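Local atomic coordinates of extracellular ligand-binding receptor (Rhodopseudomonas palustris, PDB entry 3SG0), a protein that binds benzoylformate between its two lobes and probably serves as the solute receptor of an ABC-type uptake system for aromatic acids. Residues 115-126 / 135-144; 309-320 / 344-354. One frame throughout, in Å; residues are numbered along the deposited sequence. Where two conformers were deposited one is given.

Contact 1: residues 115-126 / 135-144. With 173 (benzoyl-formic acid), chain B.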
# COMPACT_ATOMS: atom_id res chain seq x y z
N PRO A 115 9.26 2.66 -16.41
CA PRO A 115 9.17 2.53 -14.96
C PRO A 115 7.73 2.32 -14.50
O PRO A 115 6.79 2.93 -15.03
CB PRO A 115 9.67 3.88 -14.42
CG PRO A 115 10.24 4.60 -15.56
CD PRO A 115 9.79 3.97 -16.84
N LEU A 116 7.57 1.44 -13.52
CA LEU A 116 6.29 1.12 -12.90
C LEU A 116 6.35 1.53 -11.44
O LEU A 116 7.19 1.02 -10.69
CB LEU A 116 6.01 -0.38 -12.98
CG LEU A 116 4.78 -0.87 -12.20
CD1 LEU A 116 3.50 -0.30 -12.77
CD2 LEU A 116 4.72 -2.39 -12.17
N MSE A 117 5.46 2.44 -11.03
CA MSE A 117 5.32 2.80 -9.62
C MSE A 117 4.14 1.99 -9.09
O MSE A 117 2.98 2.35 -9.34
CB MSE A 117 5.04 4.29 -9.46
CG MSE A 117 5.87 5.20 -10.34
SE MSE A 117 7.78 5.09 -10.08
CE MSE A 117 7.84 5.79 -8.25
N THR A 118 4.38 0.88 -8.41
CA THR A 118 3.26 0.11 -7.90
C THR A 118 2.71 0.75 -6.64
O THR A 118 3.46 1.36 -5.87
CB THR A 118 3.62 -1.37 -7.66
OG1 THR A 118 2.44 -2.08 -7.29
CG2 THR A 118 4.67 -1.55 -6.57
N MSE A 119 1.40 0.64 -6.43
CA MSE A 119 0.76 1.21 -5.24
C MSE A 119 0.39 0.15 -4.20
O MSE A 119 -0.24 0.46 -3.18
CB MSE A 119 -0.46 2.05 -5.63
CG MSE A 119 -0.10 3.24 -6.51
SE MSE A 119 -1.60 4.37 -6.95
CE MSE A 119 -2.51 3.19 -8.21
N ALA A 120 0.81 -1.09 -4.44
CA ALA A 120 0.48 -2.21 -3.57
C ALA A 120 1.60 -2.48 -2.57
O ALA A 120 2.64 -1.81 -2.58
CB ALA A 120 0.15 -3.43 -4.41
N ALA A 121 1.40 -3.48 -1.70
CA ALA A 121 2.20 -3.58 -0.47
C ALA A 121 3.19 -4.73 -0.36
O ALA A 121 4.17 -4.62 0.38
CB ALA A 121 1.27 -3.62 0.74
N ALA A 122 2.93 -5.86 -1.01
CA ALA A 122 3.74 -7.06 -0.74
C ALA A 122 5.20 -6.91 -1.17
O ALA A 122 5.49 -6.38 -2.23
CB ALA A 122 3.13 -8.28 -1.39
N ALA A 123 6.11 -7.41 -0.34
CA ALA A 123 7.54 -7.28 -0.62
C ALA A 123 7.93 -7.86 -1.97
O ALA A 123 8.82 -7.31 -2.64
CB ALA A 123 8.34 -7.96 0.48
N ILE A 124 7.27 -8.93 -2.39
CA ILE A 124 7.61 -9.63 -3.63
C ILE A 124 7.48 -8.73 -4.86
O ILE A 124 8.03 -9.03 -5.93
CB ILE A 124 6.76 -10.91 -3.77
CG1 ILE A 124 7.27 -11.81 -4.89
CG2 ILE A 124 5.30 -10.58 -4.00
CD1 ILE A 124 6.62 -13.17 -4.91
N LEU A 125 6.75 -7.62 -4.74
CA LEU A 125 6.63 -6.71 -5.87
C LEU A 125 7.96 -6.10 -6.29
O LEU A 125 8.14 -5.77 -7.46
CB LEU A 125 5.60 -5.63 -5.57
CG LEU A 125 4.17 -6.16 -5.40
CD1 LEU A 125 3.27 -5.09 -4.80
CD2 LEU A 125 3.61 -6.67 -6.72
N VAL A 126 8.90 -5.94 -5.35
CA VAL A 126 10.20 -5.35 -5.69
C VAL A 126 11.42 -6.07 -5.12
O VAL A 126 12.55 -5.70 -5.44
CB VAL A 126 10.32 -3.86 -5.27
CG1 VAL A 126 9.35 -3.01 -6.05
CG2 VAL A 126 10.16 -3.69 -3.76
N TRP A 135 12.83 -2.12 -13.01
CA TRP A 135 11.91 -1.15 -13.58
C TRP A 135 10.79 -0.74 -12.62
O TRP A 135 9.97 0.09 -12.98
CB TRP A 135 11.33 -1.67 -14.91
CG TRP A 135 12.39 -1.74 -15.96
CD1 TRP A 135 13.16 -2.81 -16.28
CD2 TRP A 135 12.84 -0.66 -16.77
NE1 TRP A 135 14.05 -2.48 -17.26
CE2 TRP A 135 13.88 -1.16 -17.58
CE3 TRP A 135 12.46 0.69 -16.90
CZ2 TRP A 135 14.55 -0.36 -18.51
CZ3 TRP A 135 13.12 1.48 -17.83
CH2 TRP A 135 14.16 0.95 -18.61
N VAL A 136 10.77 -1.29 -11.41
CA VAL A 136 9.64 -1.12 -10.51
C VAL A 136 10.05 -0.39 -9.24
O VAL A 136 11.09 -0.70 -8.65
CB VAL A 136 9.04 -2.50 -10.13
CG1 VAL A 136 7.79 -2.34 -9.27
CG2 VAL A 136 8.74 -3.30 -11.38
N TYR A 137 9.24 0.58 -8.81
CA TYR A 137 9.43 1.28 -7.54
C TYR A 137 8.16 1.17 -6.72
O TYR A 137 7.08 0.91 -7.27
CB TYR A 137 9.82 2.74 -7.79
CG TYR A 137 11.17 2.84 -8.45
CD1 TYR A 137 12.33 2.74 -7.70
CD2 TYR A 137 11.28 2.95 -9.83
CE1 TYR A 137 13.57 2.80 -8.31
CE2 TYR A 137 12.52 2.99 -10.44
CZ TYR A 137 13.66 2.91 -9.67
OH TYR A 137 14.91 2.94 -10.24
N LYS A 138 8.28 1.39 -5.42
CA LYS A 138 7.19 1.02 -4.52
C LYS A 138 7.19 1.89 -3.27
O LYS A 138 8.02 1.70 -2.38
CB LYS A 138 7.37 -0.45 -4.14
CG LYS A 138 6.34 -1.01 -3.19
CD LYS A 138 6.55 -2.51 -3.02
CE LYS A 138 5.57 -3.13 -2.06
NZ LYS A 138 5.83 -2.69 -0.66
N VAL A 139 6.25 2.82 -3.19
CA VAL A 139 6.20 3.73 -2.05
C VAL A 139 5.59 3.15 -0.77
O VAL A 139 5.90 3.65 0.31
CB VAL A 139 5.51 5.07 -2.37
CG1 VAL A 139 6.30 5.82 -3.43
CG2 VAL A 139 4.04 4.88 -2.74
N VAL A 140 4.74 2.13 -0.86
CA VAL A 140 4.19 1.55 0.37
C VAL A 140 5.28 0.69 1.00
O VAL A 140 5.90 -0.09 0.30
CB VAL A 140 2.95 0.69 0.08
CG1 VAL A 140 2.47 -0.01 1.35
CG2 VAL A 140 1.83 1.54 -0.50
N PRO A 141 5.54 0.84 2.31
CA PRO A 141 6.59 -0.02 2.88
C PRO A 141 6.30 -1.51 2.71
O PRO A 141 5.17 -1.96 2.86
CB PRO A 141 6.58 0.38 4.36
CG PRO A 141 6.11 1.81 4.34
CD PRO A 141 5.03 1.80 3.30
N ASN A 142 7.35 -2.26 2.40
CA ASN A 142 7.23 -3.70 2.26
C ASN A 142 6.58 -4.33 3.49
O ASN A 142 6.95 -4.03 4.64
CB ASN A 142 8.60 -4.33 2.04
CG ASN A 142 9.15 -4.08 0.64
OD1 ASN A 142 8.45 -3.64 -0.26
ND2 ASN A 142 10.44 -4.38 0.47
N ASP A 143 5.65 -5.25 3.25
CA ASP A 143 4.90 -5.88 4.32
C ASP A 143 5.77 -6.63 5.31
O ASP A 143 5.38 -6.77 6.47
CB ASP A 143 3.83 -6.82 3.77
CG ASP A 143 2.66 -6.08 3.19
OD1 ASP A 143 2.22 -5.08 3.82
OD2 ASP A 143 2.18 -6.48 2.11
N ASP A 144 6.93 -7.13 4.89
CA ASP A 144 7.77 -7.84 5.85
C ASP A 144 8.26 -6.93 6.98
O ASP A 144 8.39 -7.37 8.12
CB ASP A 144 8.92 -8.63 5.18
CG ASP A 144 9.85 -7.79 4.33
OD1 ASP A 144 9.48 -6.69 3.89
OD2 ASP A 144 10.98 -8.26 4.06
O1B 173 B . -1.12 -5.03 -1.60
C1 173 B . -2.28 -5.30 -1.44
O1A 173 B . -2.89 -6.39 -2.05
C2 173 B . -3.09 -4.61 -0.37
O2 173 B . -4.14 -5.05 -0.03
C1G 173 B . -2.54 -3.33 0.18
C2D 173 B . -1.98 -2.29 -0.79
C2E 173 B . -1.40 -1.00 -0.25
C3 173 B . -1.36 -0.77 1.26
C1E 173 B . -1.93 -1.84 2.21
C1D 173 B . -2.53 -3.13 1.68
O HOH W 1 5.24 3.50 -5.91
O HOH W 2 3.53 0.84 -3.15

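Contact 2: residues 309-320 / 344-354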
# COMPACT_ATOMS: atom_id res chain seq x y z
N VAL A 309 -2.73 8.64 -1.00
CA VAL A 309 -1.36 9.10 -0.81
C VAL A 309 -0.36 8.16 -1.47
O VAL A 309 0.77 8.55 -1.73
CB VAL A 309 -1.03 9.39 0.68
CG1 VAL A 309 -0.31 8.21 1.34
CG2 VAL A 309 -0.18 10.65 0.78
N HIS A 310 -0.76 6.93 -1.75
CA HIS A 310 0.15 6.01 -2.45
C HIS A 310 0.34 6.47 -3.89
O HIS A 310 1.43 6.30 -4.46
CB HIS A 310 -0.36 4.58 -2.32
CG HIS A 310 -0.42 4.17 -0.89
ND1 HIS A 310 -1.28 3.23 -0.35
CD2 HIS A 310 0.28 4.68 0.15
CE1 HIS A 310 -1.08 3.18 0.96
NE2 HIS A 310 -0.13 4.04 1.28
N LEU A 311 -0.68 7.09 -4.47
CA LEU A 311 -0.52 7.73 -5.77
C LEU A 311 0.29 9.02 -5.62
O LEU A 311 1.25 9.26 -6.36
CB LEU A 311 -1.89 8.01 -6.40
CG LEU A 311 -1.86 8.77 -7.73
CD1 LEU A 311 -0.94 8.12 -8.75
CD2 LEU A 311 -3.28 8.90 -8.27
N TRP A 312 -0.07 9.84 -4.64
CA TRP A 312 0.61 11.10 -4.41
C TRP A 312 2.13 10.92 -4.22
O TRP A 312 2.93 11.58 -4.89
CB TRP A 312 0.01 11.80 -3.20
CG TRP A 312 0.59 13.15 -2.92
CD1 TRP A 312 1.61 13.43 -2.06
CD2 TRP A 312 0.20 14.40 -3.50
NE1 TRP A 312 1.87 14.78 -2.07
CE2 TRP A 312 1.02 15.40 -2.94
CE3 TRP A 312 -0.77 14.76 -4.44
CZ2 TRP A 312 0.90 16.74 -3.29
CZ3 TRP A 312 -0.89 16.10 -4.78
CH2 TRP A 312 -0.05 17.07 -4.21
N ASP A 313 2.51 10.04 -3.30
CA ASP A 313 3.93 9.81 -3.01
C ASP A 313 4.65 9.24 -4.24
O ASP A 313 5.82 9.55 -4.47
CB ASP A 313 4.12 8.84 -1.84
CG ASP A 313 3.93 9.46 -0.45
OD1 ASP A 313 3.82 10.71 -0.31
OD2 ASP A 313 3.92 8.65 0.51
N SER A 314 3.98 8.38 -5.00
CA SER A 314 4.59 7.88 -6.23
C SER A 314 4.93 9.04 -7.16
O SER A 314 6.00 9.08 -7.77
CB SER A 314 3.66 6.90 -6.96
OG SER A 314 3.46 5.71 -6.22
N MSE A 315 3.99 9.97 -7.29
CA MSE A 315 4.23 11.15 -8.12
C MSE A 315 5.27 12.09 -7.54
O MSE A 315 5.92 12.80 -8.30
CB MSE A 315 2.92 11.88 -8.44
CG MSE A 315 2.16 11.21 -9.58
SE MSE A 315 3.18 11.04 -11.27
CE MSE A 315 3.71 12.89 -11.54
N THR A 316 5.46 12.10 -6.22
CA THR A 316 6.56 12.89 -5.66
C THR A 316 7.89 12.38 -6.22
O THR A 316 8.73 13.16 -6.67
CB THR A 316 6.57 12.82 -4.13
OG1 THR A 316 5.36 13.41 -3.64
CG2 THR A 316 7.78 13.56 -3.56
N LEU A 317 8.07 11.06 -6.22
CA LEU A 317 9.29 10.49 -6.77
C LEU A 317 9.44 10.80 -8.26
O LEU A 317 10.53 11.15 -8.72
CB LEU A 317 9.33 8.98 -6.56
CG LEU A 317 9.52 8.52 -5.12
CD1 LEU A 317 9.32 7.02 -5.01
CD2 LEU A 317 10.90 8.89 -4.61
N VAL A 318 8.37 10.64 -9.02
CA VAL A 318 8.43 10.89 -10.45
C VAL A 318 8.73 12.36 -10.73
O VAL A 318 9.60 12.69 -11.54
CB VAL A 318 7.12 10.46 -11.13
CG1 VAL A 318 7.10 10.88 -12.58
CG2 VAL A 318 6.95 8.95 -11.03
N GLU A 319 8.02 13.24 -10.05
CA GLU A 319 8.22 14.67 -10.21
C GLU A 319 9.66 15.06 -9.89
O GLU A 319 10.24 15.91 -10.57
CB GLU A 319 7.24 15.45 -9.33
CG GLU A 319 7.34 16.96 -9.42
CD GLU A 319 6.25 17.65 -8.62
OE1 GLU A 319 5.88 17.14 -7.54
OE2 GLU A 319 5.76 18.71 -9.07
N ASN A 320 10.23 14.46 -8.85
CA ASN A 320 11.60 14.77 -8.46
C ASN A 320 12.60 14.32 -9.50
O ASN A 320 13.67 14.91 -9.61
CB ASN A 320 11.94 14.16 -7.11
CG ASN A 320 11.27 14.89 -5.96
OD1 ASN A 320 10.71 15.97 -6.13
ND2 ASN A 320 11.34 14.31 -4.77
N ILE A 344 15.20 7.78 -10.22
CA ILE A 344 14.45 7.45 -9.01
C ILE A 344 15.31 6.58 -8.09
O ILE A 344 15.26 6.69 -6.87
CB ILE A 344 13.10 6.79 -9.33
CG1 ILE A 344 12.22 7.79 -10.08
CG2 ILE A 344 12.43 6.32 -8.05
CD1 ILE A 344 10.89 7.22 -10.55
N GLU A 345 16.13 5.73 -8.70
CA GLU A 345 17.03 4.83 -7.99
C GLU A 345 18.03 5.57 -7.11
O GLU A 345 18.62 4.97 -6.21
CB GLU A 345 17.77 4.00 -9.05
CG GLU A 345 18.51 2.80 -8.56
CD GLU A 345 18.78 1.85 -9.70
OE1 GLU A 345 18.11 0.80 -9.75
OE2 GLU A 345 19.65 2.15 -10.56
N LYS A 346 18.23 6.86 -7.38
CA LYS A 346 19.19 7.70 -6.67
C LYS A 346 18.54 8.53 -5.57
O LYS A 346 19.24 9.28 -4.87
CB LYS A 346 19.90 8.64 -7.64
CG LYS A 346 20.63 7.95 -8.76
CD LYS A 346 21.18 8.97 -9.75
CE LYS A 346 21.71 8.32 -11.00
NZ LYS A 346 22.21 9.34 -11.96
N SER A 347 17.23 8.44 -5.42
CA SER A 347 16.51 9.25 -4.44
C SER A 347 16.94 8.90 -3.01
O SER A 347 16.96 7.74 -2.64
CB SER A 347 15.00 9.05 -4.61
OG SER A 347 14.27 9.86 -3.70
N LYS A 348 17.27 9.92 -2.22
CA LYS A 348 17.81 9.73 -0.87
C LYS A 348 17.17 10.67 0.14
O LYS A 348 16.76 11.78 -0.20
CB LYS A 348 19.32 9.97 -0.84
CG LYS A 348 20.15 9.16 -1.82
CD LYS A 348 20.16 7.68 -1.47
CE LYS A 348 21.16 6.92 -2.35
NZ LYS A 348 21.22 5.48 -2.01
N ASP A 349 17.08 10.19 1.38
CA ASP A 349 16.67 11.01 2.52
C ASP A 349 15.39 11.79 2.25
O ASP A 349 15.29 12.98 2.56
CB ASP A 349 17.81 11.97 2.90
CG ASP A 349 17.62 12.57 4.28
OD1 ASP A 349 17.06 11.88 5.16
OD2 ASP A 349 18.03 13.73 4.49
N LEU A 350 14.40 11.11 1.69
CA LEU A 350 13.16 11.77 1.31
C LEU A 350 12.02 11.39 2.24
O LEU A 350 11.63 10.23 2.30
CB LEU A 350 12.80 11.40 -0.13
CG LEU A 350 11.52 12.02 -0.68
CD1 LEU A 350 11.60 13.55 -0.73
CD2 LEU A 350 11.21 11.45 -2.06
N ALA A 351 11.47 12.37 2.95
CA ALA A 351 10.30 12.12 3.78
C ALA A 351 9.07 12.06 2.89
O ALA A 351 8.68 13.06 2.29
CB ALA A 351 10.15 13.21 4.83
N LEU A 352 8.48 10.87 2.80
CA LEU A 352 7.21 10.67 2.11
C LEU A 352 6.14 10.44 3.17
O LEU A 352 6.45 10.19 4.33
CB LEU A 352 7.30 9.43 1.21
CG LEU A 352 8.25 9.53 0.01
CD1 LEU A 352 8.33 8.21 -0.72
CD2 LEU A 352 7.83 10.65 -0.94
N ASN A 353 4.88 10.49 2.78
CA ASN A 353 3.81 10.11 3.69
C ASN A 353 3.92 8.67 4.16
O ASN A 353 3.48 8.31 5.25
CB ASN A 353 2.46 10.35 3.04
CG ASN A 353 2.15 11.81 2.94
OD1 ASN A 353 1.67 12.41 3.90
ND2 ASN A 353 2.46 12.42 1.80
N ASN A 354 4.56 7.85 3.33
CA ASN A 354 4.77 6.44 3.62
C ASN A 354 5.98 6.16 4.50
O ASN A 354 6.14 5.03 4.96
CB ASN A 354 4.87 5.66 2.30
CG ASN A 354 3.52 5.21 1.79
OD1 ASN A 354 2.97 4.22 2.27
ND2 ASN A 354 2.98 5.91 0.80
O HOH W 3 13.12 11.87 -5.05

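Contact 1: residues 115-126 / 135-144
Pro-115 and Trp-135 open a parallel pairing of strands 116-118 and 136-138, the last two strands of the six-stranded sheet in one lobe of this periplasmic binding protein; the short strand axes run 4.7 Å apart at 30°. Leu-116 N donates to Trp-135 O and Leu-116 O accepts from Tyr-137 N, both nearly straight, while the Leu-116 side chain lies beside Val-136. On the other sheet face Met-117, a selenomethionine, forms a Met-aromatic contact with Tyr-137, its SE 5.2 Å from the ring centroid and oblique to it. Beyond Thr-118 the backbones separate, and water 2 joins Thr-118 O and Ala-120 O to Val-140 N. Ala-121 bonds through both its backbone N and O. Its N gives a 3.0 Å hydrogen bond to O1B of benzoylformate. Ala-121 O takes Lys-138 NZ (2.7 Å) and, from the opposite face of the carbonyl plane, Asp-143 N. Val-126 CG1 packs on Val-136 CG1. The Lys-138 chain is extended until chi4 (-70°), where it bends to bring the ammonium among three carbonyl oxygens. Lys-138 NZ also meets Val-140 O from above its plane and Asn-142 OD1 in plane on a lone pair, the latter at 2.8 Å.

Contact 2: residues 309-320 / 344-354
The carboxylate of Asp-313 meets the amides of Asn-353 and Asn-354 where helix 306-328 of the periplasmic-binding-protein fold receives the end of strand 350-352. Asp-313 OD1 lies in plane at the edge of the Trp-312 ring, and Asn-354 ND2 near the plane at the edge of the His-310 ring, 3.0 Å from His-310 CD2. Asn-353 ND2 approaches Asp-313 OD1 on the syn side, 3.0 Å away and somewhat out of the carboxylate plane, with an N-H...O angle of 172°; the two planes are only 17° apart. The Asn-354 amide, turned 70° from the carboxylate, gives ND2 to Asp-313 OD2 on the anti side at 2.9 Å, again somewhat out of plane. Asn-354 N also donates to Asp-313 OD2 (3.0 Å), and Asn-353 N adds a weak bond to Asp-313 OD1. Three hydrogen bonds and a weak fourth restrict the rotation of this buried carboxylate. Asn-353 crosses Val-309 obliquely, ND2 3.3 Å from Val-309 CG2. Further along the helix the contact turns apolar: Thr-316 CG2 meets Leu-352 CD2, and the CB of Leu-317 faces Ile-344. With CG anti to its carbonyl carbon, Leu-317 brings CD2 against both Ser-347 and Leu-350, 3.6 Å from Ser-347 OG and Leu-350 CD2 alike.

Contacts 1 and 2 adjoin, their centres 12 Å apart. Helix 306-328, which carries one side of contact 2, also packs on contact 1: Ser-314, Leu-317 and Val-318 touch Met-117 of strand 116-118, as does Ile-344 of the other segment. Direct packing joins them too, with Val-139 O 3.0 Å from Asn-354 CB and Val-139 CG2 3.4 Å from His-310 O. Both reach the benzoylformate pocket. Contact 1 supplies Met-119, Ala-120, Ala-121 and Val-140, and Thr-99 and Arg-198 also hydrogen-bond the ligand; contact 2 supplies His-310, whose side chain lies, between nearest atoms, about 4 Å from the ligand and about 7 Å from the side chain of Ala-121.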